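Local coordinates for protein class D beta-lactamase (Fusobacterium nucleatum subsp. polymorphum, PDB 4IED) that probably hydrolyses the beta-lactam ring of penicillins and related antibiotics to substituted beta-amino acids, as a serine-type class D enzyme of the OXA group, at residues 50-55 with 154-159; 224-229 with 240-245. One frame throughout, in Å; residues are numbered along the deposited sequence.

Interaction 1 of 2, residues 50-55 with 154-159; sequences NERFYP and AMEQVK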
ATOM      1  N   ASN A  50      14.513  -6.321   1.470  1.00  7.49           N
ATOM      2  CA  ASN A  50      14.029  -7.595   2.121  1.00  7.82           C
ATOM      3  C   ASN A  50      13.736  -7.395   3.607  1.00  7.73           C
ATOM      4  O   ASN A  50      13.386  -8.406   4.310  1.00  8.19           O
ATOM      5  CB  ASN A  50      15.071  -8.663   1.911  1.00  8.63           C
ATOM      6  CG  ASN A  50      15.161  -9.096   0.495  1.00  9.03           C
ATOM      7  OD1 ASN A  50      16.233  -9.114  -0.139  1.00 11.07           O
ATOM      8  ND2 ASN A  50      14.031  -9.472  -0.020  1.00  8.85           N
ATOM      9  N   GLU A  51      13.862  -6.174   4.172  1.00  7.56           N
ATOM     10  CA  GLU A  51      13.605  -5.978   5.577  1.00  7.70           C
ATOM     11  C   GLU A  51      12.161  -5.604   5.795  1.00  7.07           C
ATOM     12  O   GLU A  51      11.590  -4.753   5.125  1.00  6.73           O
ATOM     13  CB  GLU A  51      14.475  -4.790   6.126  1.00  8.51           C
ATOM     14  CG  GLU A  51      14.279  -4.486   7.601  1.00  9.82           C
ATOM     15  CD  GLU A  51      15.235  -3.511   8.158  1.00 11.96           C
ATOM     16  OE1 GLU A  51      16.018  -2.930   7.356  1.00 13.28           O
ATOM     17  OE2 GLU A  51      15.160  -3.367   9.437  1.00 14.88           O
ATOM     18  N   ARG A  52      11.543  -6.276   6.735  1.00  7.13           N
ATOM     19  CA  ARG A  52      10.153  -6.093   7.039  1.00  6.81           C
ATOM     20  C   ARG A  52       9.943  -4.901   7.996  1.00  6.78           C
ATOM     21  O   ARG A  52      10.669  -4.756   9.000  1.00  7.13           O
ATOM     22  CB  ARG A  52       9.547  -7.341   7.685  1.00  6.96           C
ATOM     23  CG  ARG A  52       9.486  -8.516   6.743  1.00  7.00           C
ATOM     24  CD  ARG A  52       8.859  -9.666   7.470  1.00  7.20           C
ATOM     25  NE  ARG A  52       8.534 -10.791   6.587  1.00  7.25           N
ATOM     26  CZ  ARG A  52       8.323 -12.006   7.016  1.00  7.57           C
ATOM     27  NH1 ARG A  52       8.532 -12.381   8.261  1.00  7.91           N
ATOM     28  NH2 ARG A  52       7.931 -12.930   6.155  1.00  7.63           N
ATOM     29  N   PHE A  53       8.950  -4.076   7.644  1.00  6.42           N
ATOM     30  CA  PHE A  53       8.548  -2.875   8.423  1.00  6.40           C
ATOM     31  C   PHE A  53       7.065  -2.876   8.615  1.00  6.16           C
ATOM     32  O   PHE A  53       6.224  -3.467   7.790  1.00  5.90           O
ATOM     33  CB  PHE A  53       8.947  -1.510   7.745  1.00  6.30           C
ATOM     34  CG  PHE A  53      10.431  -1.367   7.489  1.00  6.57           C
ATOM     35  CD1 PHE A  53      11.256  -0.973   8.540  1.00  6.96           C
ATOM     36  CD2 PHE A  53      11.012  -1.536   6.222  1.00  6.51           C
ATOM     37  CE1 PHE A  53      12.624  -0.816   8.325  1.00  7.27           C
ATOM     38  CE2 PHE A  53      12.327  -1.387   5.965  1.00  6.80           C
ATOM     39  CZ  PHE A  53      13.161  -1.033   7.031  1.00  7.19           C
ATOM     40  N   TYR A  54       6.566  -2.166   9.632  1.00  6.25           N
ATOM     41  CA  TYR A  54       5.103  -1.989   9.783  1.00  6.05           C
ATOM     42  C   TYR A  54       4.565  -1.429   8.453  1.00  5.69           C
ATOM     43  O   TYR A  54       5.154  -0.464   7.962  1.00  5.67           O
ATOM     44  CB  TYR A  54       4.746  -1.020  10.910  1.00  6.24           C
ATOM     45  CG  TYR A  54       5.401  -1.236  12.255  1.00  6.68           C
ATOM     46  CD1 TYR A  54       5.768  -2.486  12.737  1.00  6.93           C
ATOM     47  CD2 TYR A  54       5.644  -0.151  13.014  1.00  7.23           C
ATOM     48  CE1 TYR A  54       6.360  -2.636  13.975  1.00  7.67           C
ATOM     49  CE2 TYR A  54       6.159  -0.255  14.262  1.00  8.01           C
ATOM     50  CZ  TYR A  54       6.589  -1.468  14.712  1.00  8.09           C
ATOM     51  OH  TYR A  54       7.175  -1.596  16.008  1.00  9.71           O
ATOM     52  N   PRO A  55       3.463  -1.972   7.922  1.00  5.48           N
ATOM     53  CA  PRO A  55       2.999  -1.429   6.634  1.00  5.20           C
ATOM     54  C   PRO A  55       2.251  -0.170   6.742  1.00  5.14           C
ATOM     55  O   PRO A  55       2.066   0.580   5.731  1.00  4.99           O
ATOM     56  CB  PRO A  55       2.023  -2.524   6.162  1.00  5.09           C
ATOM     57  CG  PRO A  55       1.562  -3.176   7.457  1.00  5.28           C
ATOM     58  CD  PRO A  55       2.764  -3.179   8.352  1.00  5.54           C
ATOM     59  N   ALA A 154       9.470  -4.434   1.338  1.00  5.63           N
ATOM     60  CA  ALA A 154       9.170  -3.850   0.015  1.00  5.64           C
ATOM     61  C   ALA A 154       9.053  -4.996  -0.998  1.00  5.71           C
ATOM     62  O   ALA A 154       8.193  -4.956  -1.835  1.00  5.61           O
ATOM     63  CB  ALA A 154      10.242  -2.791  -0.384  1.00  5.99           C
ATOM     64  N   MET A 155       9.953  -5.973  -0.924  1.00  5.97           N
ATOM     65  CA  MET A 155       9.943  -7.086  -1.896  1.00  6.50           C
ATOM     66  C   MET A 155       8.621  -7.869  -1.747  1.00  6.00           C
ATOM     67  O   MET A 155       8.012  -8.267  -2.763  1.00  6.20           O
ATOM     68  CB  MET A 155      11.129  -8.054  -1.675  1.00  7.51           C
ATOM     69  CG  MET A 155      11.392  -8.943  -2.837  1.00  8.84           C
ATOM     70  SD  MET A 155      12.157  -8.075  -4.201  1.00 11.31           S
ATOM     71  CE  MET A 155      13.712  -7.704  -3.665  1.00 11.85           C
ATOM     72  N   GLU A 156       8.141  -8.115  -0.550  1.00  5.68           N
ATOM     73  CA  GLU A 156       6.938  -8.824  -0.296  1.00  5.47           C
ATOM     74  C   GLU A 156       5.773  -8.040  -0.815  1.00  5.21           C
ATOM     75  O   GLU A 156       4.828  -8.652  -1.368  1.00  5.20           O
ATOM     76  CB  GLU A 156       6.851  -9.083   1.250  1.00  5.47           C
ATOM     77  CG  GLU A 156       7.679 -10.269   1.701  1.00  6.23           C
ATOM     78  CD  GLU A 156       7.780 -10.404   3.167  1.00  6.52           C
ATOM     79  OE1 GLU A 156       7.534  -9.516   3.989  1.00  6.26           O
ATOM     80  OE2 GLU A 156       8.243 -11.564   3.535  1.00  9.05           O
ATOM     81  N   GLN A 157       5.735  -6.734  -0.603  1.00  5.07           N
ATOM     82  CA  GLN A 157       4.629  -5.888  -1.112  1.00  4.90           C
ATOM     83  C   GLN A 157       4.586  -6.032  -2.643  1.00  5.09           C
ATOM     84  O   GLN A 157       3.487  -6.211  -3.221  1.00  5.05           O
ATOM     85  CB  GLN A 157       4.823  -4.451  -0.762  1.00  4.85           C
ATOM     86  CG  GLN A 157       4.758  -4.131   0.736  1.00  4.72           C
ATOM     87  CD  GLN A 157       3.571  -3.338   1.164  1.00  4.56           C
ATOM     88  OE1 GLN A 157       3.673  -2.474   2.169  1.00  4.56           O
ATOM     89  NE2 GLN A 157       2.475  -3.515   0.566  1.00  4.48           N
ATOM     90  N   VAL A 158       5.702  -5.922  -3.336  1.00  5.36           N
ATOM     91  CA  VAL A 158       5.757  -6.002  -4.798  1.00  5.64           C
ATOM     92  C   VAL A 158       5.206  -7.326  -5.269  1.00  5.81           C
ATOM     93  O   VAL A 158       4.483  -7.380  -6.266  1.00  5.85           O
ATOM     94  CB  VAL A 158       7.198  -5.721  -5.267  1.00  6.00           C
ATOM     95  CG1 VAL A 158       7.315  -6.078  -6.770  1.00  6.38           C
ATOM     96  CG2 VAL A 158       7.540  -4.272  -5.050  1.00  6.05           C
ATOM     97  N   LYS A 159       5.576  -8.423  -4.603  1.00  6.23           N
ATOM     98  CA  LYS A 159       5.063  -9.742  -5.020  1.00  7.09           C
ATOM     99  C   LYS A 159       3.553  -9.796  -4.945  1.00  6.33           C
ATOM    100  O   LYS A 159       2.864 -10.251  -5.882  1.00  6.48           O
ATOM    101  CB  LYS A 159       5.748 -10.854  -4.226  1.00  8.53           C
ATOM    102  CG  LYS A 159       7.227 -11.062  -4.554  1.00 12.29           C
ATOM    103  CD  LYS A 159       7.934 -12.242  -3.920  1.00 16.17           C
ATOM    104  CE  LYS A 159       9.470 -12.218  -4.207  1.00 22.58           C
ATOM    105  NZ  LYS A 159      10.276 -13.189  -3.340  1.00 25.52           N
TER
HETATM  106  O   HOH W   1      11.436  -3.073   2.952  1.00  4.69           O

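Interaction 2 of 2, residues 224-229 with 240-245; sequences FAINLD and EEIVRE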
ATOM      1  N   PHE A 224       5.466  -1.854  -7.758  1.00  5.23           N
ATOM      2  CA  PHE A 224       6.531  -1.111  -7.049  1.00  5.25           C
ATOM      3  C   PHE A 224       6.174  -0.934  -5.588  1.00  5.08           C
ATOM      4  O   PHE A 224       5.070  -0.964  -5.101  1.00  4.91           O
ATOM      5  CB  PHE A 224       6.757   0.267  -7.659  1.00  5.30           C
ATOM      6  CG  PHE A 224       5.588   1.224  -7.468  1.00  5.11           C
ATOM      7  CD1 PHE A 224       5.471   2.013  -6.297  1.00  4.99           C
ATOM      8  CD2 PHE A 224       4.646   1.370  -8.471  1.00  5.12           C
ATOM      9  CE1 PHE A 224       4.423   2.862  -6.124  1.00  4.89           C
ATOM     10  CE2 PHE A 224       3.588   2.243  -8.283  1.00  5.01           C
ATOM     11  CZ  PHE A 224       3.479   2.959  -7.105  1.00  4.89           C
ATOM     12  N   ALA A 225       7.293  -0.795  -4.834  1.00  5.19           N
ATOM     13  CA  ALA A 225       7.329  -0.335  -3.407  1.00  5.13           C
ATOM     14  C   ALA A 225       8.564   0.452  -3.054  1.00  5.33           C
ATOM     15  O   ALA A 225       9.672  -0.014  -3.343  1.00  5.56           O
ATOM     16  CB  ALA A 225       7.229  -1.537  -2.486  1.00  5.16           C
ATOM     17  N   ILE A 226       8.297   1.603  -2.445  1.00  5.27           N
ATOM     18  CA  ILE A 226       9.377   2.422  -1.864  1.00  5.50           C
ATOM     19  C   ILE A 226       9.040   2.571  -0.406  1.00  5.48           C
ATOM     20  O   ILE A 226       7.899   2.697   0.020  1.00  5.29           O
ATOM     21  CB  ILE A 226       9.492   3.784  -2.566  1.00  5.57           C
ATOM     22  CG1 ILE A 226      10.786   4.559  -2.125  1.00  5.91           C
ATOM     23  CG2 ILE A 226       8.286   4.683  -2.368  1.00  5.39           C
ATOM     24  CD1 ILE A 226      11.040   5.708  -3.062  1.00  6.06           C
ATOM     25  N   ASN A 227      10.098   2.517   0.399  1.00  5.75           N
ATOM     26  CA  ASN A 227      10.004   3.071   1.789  1.00  5.86           C
ATOM     27  C   ASN A 227      11.254   3.840   2.116  1.00  6.23           C
ATOM     28  O   ASN A 227      12.327   3.638   1.594  1.00  6.45           O
ATOM     29  CB  ASN A 227       9.616   1.989   2.829  1.00  5.84           C
ATOM     30  CG  ASN A 227      10.691   0.944   3.071  1.00  6.10           C
ATOM     31  OD1 ASN A 227      11.777   1.218   3.502  1.00  6.43           O
ATOM     32  ND2 ASN A 227      10.311  -0.333   2.888  1.00  6.01           N
ATOM     33  N   LEU A 228      11.051   4.837   2.952  1.00  6.39           N
ATOM     34  CA  LEU A 228      12.112   5.838   3.262  1.00  7.12           C
ATOM     35  C   LEU A 228      11.991   6.196   4.712  1.00  7.14           C
ATOM     36  O   LEU A 228      10.923   6.221   5.268  1.00  6.91           O
ATOM     37  CB  LEU A 228      11.778   7.174   2.477  1.00  7.72           C
ATOM     38  CG  LEU A 228      11.557   7.128   0.957  1.00  8.04           C
ATOM     39  CD1 LEU A 228      10.935   8.410   0.366  1.00  8.40           C
ATOM     40  CD2 LEU A 228      12.985   6.811   0.425  1.00  8.72           C
ATOM     41  N   ASP A 229      13.095   6.599   5.268  1.00  7.54           N
ATOM     42  CA  ASP A 229      13.118   7.213   6.637  1.00  7.90           C
ATOM     43  C   ASP A 229      12.600   8.604   6.488  1.00  8.32           C
ATOM     44  O   ASP A 229      13.227   9.415   5.784  1.00  8.95           O
ATOM     45  CB  ASP A 229      14.583   7.208   7.221  1.00  8.37           C
ATOM     46  CG  ASP A 229      15.104   5.792   7.506  1.00  8.48           C
ATOM     47  OD1 ASP A 229      14.284   4.808   7.522  1.00  8.02           O
ATOM     48  OD2 ASP A 229      16.302   5.738   7.801  1.00  9.14           O
ATOM     49  N   GLU A 240       6.223   9.626  -3.376  1.00  5.79           N
ATOM     50  CA  GLU A 240       5.662   9.578  -4.736  1.00  5.88           C
ATOM     51  C   GLU A 240       6.595  10.342  -5.708  1.00  6.26           C
ATOM     52  O   GLU A 240       6.693   9.911  -6.864  1.00  5.94           O
ATOM     53  CB  GLU A 240       4.322  10.190  -4.692  1.00  6.00           C
ATOM     54  CG  GLU A 240       3.691  10.170  -6.095  1.00  6.26           C
ATOM     55  CD  GLU A 240       2.184  10.353  -6.056  1.00  6.60           C
ATOM     56  OE1 GLU A 240       1.569  10.401  -7.184  1.00  6.89           O
ATOM     57  OE2 GLU A 240       1.515  10.452  -5.034  1.00  6.87           O
ATOM     58  N   GLU A 241       7.325  11.389  -5.292  1.00  6.71           N
ATOM     59  CA  GLU A 241       8.234  12.089  -6.188  1.00  7.41           C
ATOM     60  C   GLU A 241       9.267  11.124  -6.729  1.00  6.95           C
ATOM     61  O   GLU A 241       9.540  11.096  -7.943  1.00  6.75           O
ATOM     62  CB  GLU A 241       8.920  13.240  -5.455  1.00  8.78           C
ATOM     63  CG  GLU A 241       8.015  14.447  -5.270  1.00 10.39           C
ATOM     64  CD  GLU A 241       8.663  15.551  -4.446  1.00 12.66           C
ATOM     65  OE1 GLU A 241       9.958  15.422  -4.177  1.00 15.40           O
ATOM     66  OE2 GLU A 241       7.929  16.555  -4.101  1.00 14.55           O
ATOM     67  N   ILE A 242       9.890  10.302  -5.880  1.00  6.59           N
ATOM     68  CA  ILE A 242      10.955   9.438  -6.347  1.00  6.64           C
ATOM     69  C   ILE A 242      10.407   8.375  -7.303  1.00  6.42           C
ATOM     70  O   ILE A 242      10.987   8.072  -8.354  1.00  6.61           O
ATOM     71  CB  ILE A 242      11.708   8.748  -5.150  1.00  6.75           C
ATOM     72  CG1 ILE A 242      12.498   9.829  -4.420  1.00  7.12           C
ATOM     73  CG2 ILE A 242      12.532   7.554  -5.624  1.00  6.82           C
ATOM     74  CD1 ILE A 242      12.955   9.420  -3.048  1.00  7.36           C
ATOM     75  N   VAL A 243       9.262   7.808  -6.903  1.00  6.07           N
ATOM     76  CA  VAL A 243       8.621   6.848  -7.815  1.00  5.91           C
ATOM     77  C   VAL A 243       8.293   7.426  -9.179  1.00  6.08           C
ATOM     78  O   VAL A 243       8.669   6.824 -10.232  1.00  6.22           O
ATOM     79  CB  VAL A 243       7.381   6.230  -7.148  1.00  5.57           C
ATOM     80  CG1 VAL A 243       6.649   5.299  -8.140  1.00  5.48           C
ATOM     81  CG2 VAL A 243       7.796   5.437  -5.924  1.00  5.47           C
ATOM     82  N   ARG A 244       7.718   8.626  -9.202  1.00  6.14           N
ATOM     83  CA  ARG A 244       7.417   9.245 -10.525  1.00  6.37           C
ATOM     84  C   ARG A 244       8.668   9.574 -11.263  1.00  6.81           C
ATOM     85  O   ARG A 244       8.726   9.483 -12.483  1.00  6.97           O
ATOM     86  CB  ARG A 244       6.522  10.472 -10.280  1.00  6.41           C
ATOM     87  CG  ARG A 244       5.103  10.181  -9.943  1.00  6.14           C
ATOM     88  CD  ARG A 244       4.240  11.405  -9.674  1.00  6.24           C
ATOM     89  NE  ARG A 244       2.841  11.068  -9.571  1.00  6.05           N
ATOM     90  CZ  ARG A 244       2.023  11.047 -10.610  1.00  6.17           C
ATOM     91  NH1 ARG A 244       2.429  11.276 -11.837  1.00  6.44           N
ATOM     92  NH2 ARG A 244       0.748  10.711 -10.389  1.00  6.03           N
ATOM     93  N   GLU A 245       9.760   9.980 -10.589  1.00  7.22           N
ATOM     94  CA  GLU A 245      10.980  10.360 -11.307  0.50  7.95           C
ATOM     95  C   GLU A 245      11.532   9.108 -12.001  1.00  7.86           C
ATOM     96  O   GLU A 245      11.971   9.160 -13.147  1.00  7.99           O
ATOM     97  CB  GLU A 245      11.997  11.022 -10.343  0.50  8.69           C
ATOM     98  CG  GLU A 245      11.619  12.475 -10.017  0.50  9.52           C
ATOM     99  CD  GLU A 245      12.580  13.284  -9.163  0.50 10.40           C
ATOM    100  OE1 GLU A 245      13.810  13.129  -9.340  0.50 11.66           O
ATOM    101  OE2 GLU A 245      12.020  14.168  -8.388  0.50 11.18           O
TER

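Interaction 1 of 2, residues 50-55 with 154-159
A salt bridge between Arg52 and Glu156, helped by a water-mediated backbone link, ties the loop after helix 46-49 to the first turns of helix 154-165. The guanidinium meets the carboxylate side-on, through NE and NH2. Arg52 NH2 lies 3.0 Å from Glu156 OE2. Arg52 NE bonds both oxygens, Glu156 OE1 at 3.1 Å and Glu156 OE2 at 3.2 Å. OE2 thus accepts from both nitrogens. The fit is not flat: the two planes are turned 34° apart, although both oxygens stay near the guanidinium plane. The Arg52 chain is extended from CG to NE and crosses the Glu156 side chain at about a right angle. Glu156 OE1 also accepts from the backbone N of Ser153, just before the segment. This second hold helps fix the carboxylate that receives the arginine. Arg52 also touches Asn134, which binds magnesium in a structure of this protein, though none is bound there in this chain.

In the class D beta-lactamase fold, this loop runs from helix 46-49 to helix 62-69. Helix 154-165 packs on one face of the central sheet, where Ala154 and Val158 touch Ala225. Nearer the sheet, a water bridges the segments. It donates to Glu51 O at 2.8 Å and accepts from Ala154 N at 2.9 Å. Asn50 runs alongside Met155, the end of its side chain against Met155 CB. At the other end Pro55 CB approaches Gln157 OE1 at 4.3 Å, a loose contact. That oxygen has its polar partner in Ser58, whose hydroxyl also bonds Pro55 O.

Interaction 2 of 2, residues 224-229 with 240-245
Val243, Ile226 and Ile242 carry this buried apolar contact between strand 221-229 and helix 238-249. It belongs to the beta-lactamase fold, in which the C-terminal helix packs on one face of the central antiparallel sheet. Strand and helix segments cross obliquely, with 139° between their N-to-C directions and 9.2 Å between their axes.

Val243 sits opposite Ile226 and divides its two methyls between neighbours on the strand. CG1, anti to the backbone N (chi1 176°), lies over the centre of the Phe224 ring. It is 3.9 Å from the ring centroid and only 12° off the normal, a CH-pi contact on the ring face. CG2 turns to Ile226 and meets Ile226 CG2 at 3.7 Å. These two side chains slide past each other in opposite directions.

Ile226 uses its other branch for Ile242. Its CG1 is anti to the backbone N and chi2 is extended too, which carries CD1 out to the helix. The two isoleucines cross at about a right angle. Leu228 continues the row along the strand and reaches Ile242 tip to tip, with 4.1 Å between Leu228 CD1 and Ile242 CD1.

Helix 16-25 lies beside the same layer: Phe22 touches Ile226 and Leu228, and Ile21 touches Ile242. Phe31 of the adjacent strand 29-35 touches both Ile226 and Val243. Away from the strand, Arg244 forms a salt bridge with Glu240 within the helix and another with Glu186. The tightest approach is Ile226 CD1 to Ile242 CG2, at 3.5 Å, with Ile242 CB 3.7 Å from the same CD1.

In the fold
The two contacts come in series along the chain, and their centres are 13 Å apart. They meet at strand 221-229 of the six-stranded antiparallel sheet. Interaction 1 lies on one face, where helix 154-165 packs. Interaction 2 lies on the other, where helix 238-249 packs. Alternate residues of the strand serve the two sides. Ala225 touches helix 154-165, with Val158 CG2 3.5 Å from Ala225 N, and Asn227 ND2 lies 3.6 Å from Phe53 CD2. Phe224, Ile226 and Leu228 face the C-terminal helix. The sheet is thus covered on both faces, and one strand joins the two layers of this class D beta-lactamase.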